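Local coordinates for protein BolA (Coxiella burnetii, PDB 3TR3) that is of unestablished function but, as a stress-induced member of the BolA/IbaG family, probably takes part in the cellular stress response, at residues W13-T16 with S21-I24; S25-G28 with F33-V36. All blocks are in the same frame, centred on the assembly; numbering follows the deposited sequence.

Contact 1: W13-T16 with S21-I24; sequences WIET and SRVI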
ATOM      1  N   TRP B  13      11.859  -1.045   1.493  1.00 39.15           N
ATOM      2  CA  TRP B  13      12.996  -0.323   2.051  1.00 34.56           C
ATOM      3  C   TRP B  13      12.599   0.446   3.316  1.00 37.22           C
ATOM      4  O   TRP B  13      13.306   0.407   4.316  1.00 41.51           O
ATOM      5  CB  TRP B  13      13.583   0.650   1.025  1.00 30.04           C
ATOM      6  CG  TRP B  13      14.252   0.016  -0.167  1.00 38.33           C
ATOM      7  CD1 TRP B  13      14.756  -1.251  -0.255  1.00 41.97           C
ATOM      8  CD2 TRP B  13      14.470   0.622  -1.460  1.00 37.51           C
ATOM      9  NE1 TRP B  13      15.285  -1.469  -1.508  1.00 41.39           N
ATOM     10  CE2 TRP B  13      15.127  -0.339  -2.266  1.00 40.51           C
ATOM     11  CE3 TRP B  13      14.186   1.886  -2.003  1.00 32.57           C
ATOM     12  CZ2 TRP B  13      15.498  -0.085  -3.594  1.00 41.09           C
ATOM     13  CZ3 TRP B  13      14.558   2.147  -3.316  1.00 37.48           C
ATOM     14  CH2 TRP B  13      15.208   1.159  -4.101  1.00 41.17           C
ATOM     15  N   ILE B  14      11.460   1.129   3.273  1.00 34.31           N
ATOM     16  CA  ILE B  14      10.997   1.891   4.420  1.00 35.22           C
ATOM     17  C   ILE B  14      10.603   0.965   5.563  1.00 37.26           C
ATOM     18  O   ILE B  14      10.954   1.214   6.701  1.00 42.15           O
ATOM     19  CB  ILE B  14       9.821   2.795   4.071  1.00 31.65           C
ATOM     20  CG1 ILE B  14      10.223   3.839   3.030  1.00 27.44           C
ATOM     21  CG2 ILE B  14       9.279   3.448   5.318  1.00 29.03           C
ATOM     22  CD1 ILE B  14       8.983   4.662   2.507  1.00 23.89           C
ATOM     23  N   GLU B  15       9.895  -0.120   5.269  1.00 33.44           N
ATOM     24  CA  GLU B  15       9.552  -1.083   6.321  1.00 33.23           C
ATOM     25  C   GLU B  15      10.760  -1.837   6.904  1.00 38.18           C
ATOM     26  O   GLU B  15      10.724  -2.302   8.026  1.00 43.96           O
ATOM     27  CB  GLU B  15       8.469  -2.053   5.849  1.00 29.00           C
ATOM     28  CG  GLU B  15       7.159  -1.342   5.507  1.00 33.62           C
ATOM     29  CD  GLU B  15       6.124  -2.263   4.875  1.00 39.54           C
ATOM     30  OE1 GLU B  15       6.498  -3.371   4.424  1.00 44.55           O
ATOM     31  OE2 GLU B  15       4.937  -1.873   4.839  1.00 37.13           O
ATOM     32  N   THR B  16      11.825  -1.947   6.132  1.00 38.00           N
ATOM     33  CA  THR B  16      13.034  -2.582   6.593  1.00 37.87           C
ATOM     34  C   THR B  16      13.781  -1.625   7.508  1.00 41.35           C
ATOM     35  O   THR B  16      14.172  -2.005   8.586  1.00 44.26           O
ATOM     36  CB  THR B  16      13.928  -3.004   5.404  1.00 38.31           C
ATOM     37  OG1 THR B  16      13.328  -4.130   4.755  1.00 46.22           O
ATOM     38  CG2 THR B  16      15.331  -3.400   5.856  1.00 34.86           C
ATOM     39  N   SER B  21       6.861   0.212  11.093  1.00 35.42           N
ATOM     40  CA  SER B  21       6.160   0.985  10.061  1.00 34.05           C
ATOM     41  C   SER B  21       5.429   0.092   9.043  1.00 34.31           C
ATOM     42  O   SER B  21       5.856  -1.023   8.737  1.00 39.07           O
ATOM     43  CB  SER B  21       7.057   2.037   9.364  1.00 29.43           C
ATOM     44  OG  SER B  21       8.122   1.442   8.644  1.00 32.31           O
ATOM     45  N   ARG B  22       4.309   0.599   8.547  1.00 32.68           N
ATOM     46  CA  ARG B  22       3.568   0.002   7.426  1.00 29.23           C
ATOM     47  C   ARG B  22       3.417   1.039   6.325  1.00 28.64           C
ATOM     48  O   ARG B  22       2.862   2.139   6.568  1.00 29.05           O
ATOM     49  CB  ARG B  22       2.187  -0.515   7.873  1.00 29.51           C
ATOM     50  CG  ARG B  22       1.359  -1.186   6.741  1.00 79.35           C
ATOM     51  CD  ARG B  22       0.088  -1.891   7.249  1.00 78.84           C
ATOM     52  NE  ARG B  22       0.392  -2.936   8.232  1.00 78.29           N
ATOM     53  CZ  ARG B  22      -0.439  -3.319   9.199  1.00 76.73           C
ATOM     54  NH1 ARG B  22      -1.630  -2.734   9.321  1.00 76.76           N
ATOM     55  NH2 ARG B  22      -0.079  -4.281  10.052  1.00 73.80           N
ATOM     56  N   VAL B  23       3.928   0.723   5.120  1.00 26.44           N
ATOM     57  CA  VAL B  23       3.630   1.584   3.963  1.00 27.88           C
ATOM     58  C   VAL B  23       2.257   1.166   3.318  1.00 32.88           C
ATOM     59  O   VAL B  23       2.173   0.201   2.542  1.00 37.78           O
ATOM     60  CB  VAL B  23       4.801   1.638   2.935  1.00 33.09           C
ATOM     61  CG1 VAL B  23       4.540   2.685   1.860  1.00 33.09           C
ATOM     62  CG2 VAL B  23       6.125   1.918   3.636  1.00 28.38           C
ATOM     63  N   ILE B  24       1.190   1.871   3.691  1.00 28.01           N
ATOM     64  CA  ILE B  24      -0.151   1.499   3.281  1.00 33.07           C
ATOM     65  C   ILE B  24      -0.468   1.940   1.840  1.00 35.00           C
ATOM     66  O   ILE B  24      -1.395   1.436   1.216  1.00 32.25           O
ATOM     67  CB  ILE B  24      -1.253   1.997   4.259  1.00 33.38           C
ATOM     68  CG1 ILE B  24      -1.331   3.517   4.260  1.00 30.96           C
ATOM     69  CG2 ILE B  24      -1.089   1.359   5.664  1.00 23.62           C
ATOM     70  CD1 ILE B  24      -2.529   4.014   5.002  1.00 31.52           C
TER
HETATM   71  O   HOH W   1       8.078  -2.746   9.443  1.00 39.64           O
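Ile-14, near the end of helix 7-17, packs against Val-23 at the start of strand 22-28, and this pair forms the close, apolar part of the contact. The two side chains cross at about a right angle, with CG2 of Val-23 set against the branch point of the isoleucine, 3.8 Å from Ile-14 CB. With CG1 of Val-23 anti to the backbone N (chi1 -172°), CG2 is left anti to the carbonyl carbon and facing the helix, where it also touches CG2 of Ile-14. Leu-58 adds to the buried side next to Ile-14.

Alongside, Glu-15 reaches over to the strand with an extended chain. Its OE2 accepts the backbone N-H of Val-23 through the anti lone pair, Val-23 N to Glu-15 OE2 2.8 Å with 158° at the hydrogen, while CG lies 3.5 Å from Ser-21 O. The wetter side lies at the turn: a water donates to Glu-15 O at 3.0 Å and to Ser-21 O at 2.9 Å, bridging helix and loop where their backbones do not bond directly. Ser-21 OG approaches Ile-14 O, but its hydrogen bond is to Leu-18 O within the turn. Lys-11 makes a long, weak ion pair with the same Glu-15 oxygen. A backbone N-H and a nearby lysine at one carboxylate oxygen would probably favour the charged form of Glu-15, which thus joins the helix to the first strand.

Contact 2: S25-G28 with F33-V36; sequences SAEG and FEAV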
ATOM      1  N   SER B  25       0.316   2.868   1.316  1.00 33.26           N
ATOM      2  CA  SER B  25       0.161   3.242  -0.056  1.00 32.96           C
ATOM      3  C   SER B  25       1.479   3.747  -0.610  1.00 34.26           C
ATOM      4  O   SER B  25       2.095   4.606  -0.022  1.00 34.04           O
ATOM      5  CB  SER B  25      -0.926   4.291  -0.178  1.00 33.94           C
ATOM      6  OG  SER B  25      -0.847   4.944  -1.425  1.00 34.31           O
ATOM      7  N   ALA B  26       1.912   3.184  -1.737  1.00 35.02           N
ATOM      8  CA  ALA B  26       3.085   3.656  -2.470  1.00 32.70           C
ATOM      9  C   ALA B  26       2.771   3.823  -3.989  1.00 33.38           C
ATOM     10  O   ALA B  26       2.385   2.862  -4.648  1.00 30.64           O
ATOM     11  CB  ALA B  26       4.249   2.674  -2.260  1.00 28.88           C
ATOM     12  N   GLU B  27       2.948   5.035  -4.524  1.00 33.66           N
ATOM     13  CA  GLU B  27       2.605   5.366  -5.919  1.00 36.70           C
ATOM     14  C   GLU B  27       3.738   6.119  -6.581  1.00 38.40           C
ATOM     15  O   GLU B  27       4.536   6.763  -5.876  1.00 35.14           O
ATOM     16  CB  GLU B  27       1.304   6.197  -6.022  1.00 34.74           C
ATOM     17  CG  GLU B  27       0.073   5.457  -5.498  1.00 39.90           C
ATOM     18  CD  GLU B  27      -1.199   6.320  -5.508  1.00 49.32           C
ATOM     19  OE1 GLU B  27      -1.292   7.263  -4.658  1.00 46.42           O
ATOM     20  OE2 GLU B  27      -2.105   6.036  -6.366  1.00 50.30           O
ATOM     21  N   GLY B  28       3.809   6.016  -7.919  1.00 36.48           N
ATOM     22  CA  GLY B  28       4.809   6.705  -8.737  1.00 32.22           C
ATOM     23  C   GLY B  28       5.328   5.959  -9.964  1.00 35.01           C
ATOM     24  O   GLY B  28       4.936   4.837 -10.244  1.00 38.75           O
ATOM     25  N   PHE B  33       7.501   9.855  -6.564  1.00 35.96           N
ATOM     26  CA  PHE B  33       6.738   8.903  -5.783  1.00 34.20           C
ATOM     27  C   PHE B  33       5.969   9.640  -4.673  1.00 37.84           C
ATOM     28  O   PHE B  33       6.303  10.779  -4.324  1.00 41.31           O
ATOM     29  CB  PHE B  33       7.671   7.871  -5.140  1.00 31.98           C
ATOM     30  CG  PHE B  33       8.427   7.011  -6.115  1.00 31.19           C
ATOM     31  CD1 PHE B  33       7.915   5.765  -6.513  1.00 29.30           C
ATOM     32  CD2 PHE B  33       9.666   7.419  -6.609  1.00 28.20           C
ATOM     33  CE1 PHE B  33       8.643   4.939  -7.397  1.00 27.59           C
ATOM     34  CE2 PHE B  33      10.394   6.614  -7.514  1.00 24.17           C
ATOM     35  CZ  PHE B  33       9.889   5.382  -7.906  1.00 27.47           C
ATOM     36  N   GLU B  34       4.937   8.977  -4.152  1.00 37.97           N
ATOM     37  CA  GLU B  34       4.202   9.389  -2.953  1.00 41.36           C
ATOM     38  C   GLU B  34       4.032   8.160  -2.105  1.00 39.92           C
ATOM     39  O   GLU B  34       3.745   7.075  -2.616  1.00 41.53           O
ATOM     40  CB  GLU B  34       2.808   9.914  -3.280  1.00 48.60           C
ATOM     41  CG  GLU B  34       2.773  11.115  -4.188  1.00 64.05           C
ATOM     42  CD  GLU B  34       1.407  11.285  -4.852  1.00 81.92           C
ATOM     43  OE1 GLU B  34       0.599  10.320  -4.833  1.00 85.56           O
ATOM     44  OE2 GLU B  34       1.142  12.385  -5.394  1.00 88.19           O
ATOM     45  N   ALA B  35       4.189   8.327  -0.801  1.00 34.93           N
ATOM     46  CA  ALA B  35       4.035   7.228   0.125  1.00 27.45           C
ATOM     47  C   ALA B  35       3.228   7.706   1.332  1.00 31.68           C
ATOM     48  O   ALA B  35       3.349   8.860   1.743  1.00 36.17           O
ATOM     49  CB  ALA B  35       5.420   6.689   0.551  1.00 27.31           C
ATOM     50  N   VAL B  36       2.375   6.831   1.859  1.00 27.50           N
ATOM     51  CA  VAL B  36       1.632   7.097   3.069  1.00 28.48           C
ATOM     52  C   VAL B  36       2.208   6.078   4.008  1.00 31.58           C
ATOM     53  O   VAL B  36       2.243   4.892   3.679  1.00 29.33           O
ATOM     54  CB  VAL B  36       0.108   6.905   2.917  1.00 27.78           C
ATOM     55  CG1 VAL B  36      -0.612   7.294   4.197  1.00 25.59           C
ATOM     56  CG2 VAL B  36      -0.436   7.708   1.712  1.00 25.56           C
TER
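Glu-27 and Glu-34 face each other as a hydrogen-bonded pair of antiparallel strands and are joined through both backbones. Glu-27 N donates to Glu-34 O at 2.9 Å, almost straight at 168°, and Glu-34 N returns a bond to Glu-27 O at 2.8 Å with its donor tilted out of the carbonyl plane. Two residues along, Val-36 N donates to Ser-25 O at 2.9 Å, in the carbonyl plane. Between these bonds, Ala-35 CA lies 3.3 Å from Ser-25 O in a CA-H...O contact.

The side chains divide between two faces. Ser-25, Glu-27, Glu-34 and Val-36 share one, where CB of Ser-25 meets CG2 of Val-36 at 3.9 Å. The two carboxylates approach with their planes 59° apart, Glu-27 OE1 3.6 Å from Glu-34 OE1, a like-charged approach that may raise the proton affinity of either group. On the other face, Phe-33 swings its ring beside Gly-28, CD1 3.9 Å from Gly-28 CA, its CG anti to the carbonyl carbon (chi1 -63°). The backbone angles of Gly-28 themselves call for glycine, and the ring packs against its bare CA.

Farther out, Ile-10 of helix 7-17 and Leu-69 of strand 68-74 pack against Phe-33, while Ala-35 and Phe-33 bond through their backbones to strand 68-74. Across the dimer interface, Thr-7 of the second subunit binds Ser-25 OG through its hydroxyl and Glu-27 OE2 through its backbone N. Residues 25-27 also pair in parallel with a strand of that subunit. The whole is an antiparallel beta hairpin whose inner strand leads to the rest of the sheet and whose outer strand carries that sheet into the neighbouring subunit.

Overall arrangement
From the N terminus, helix 7-17 runs into a short turn, and contact 1 closes that loop by bringing residues 13-16 against residues 21-24. The chain continues directly from residue 24 into residue 25, where contact 2 begins; a second loop then returns it as strand 32-38, and residues 33-36 close the hairpin. The loops follow one another, neither nested nor crossed, and share strand 22-28. Centres about 11 Å apart, the contacts meet at Val-36, whose CG1 lies 3.8 Å from Ile-24 CG1. Together they tie the first helix to the sheet edge that faces the second subunit, which both contacts touch.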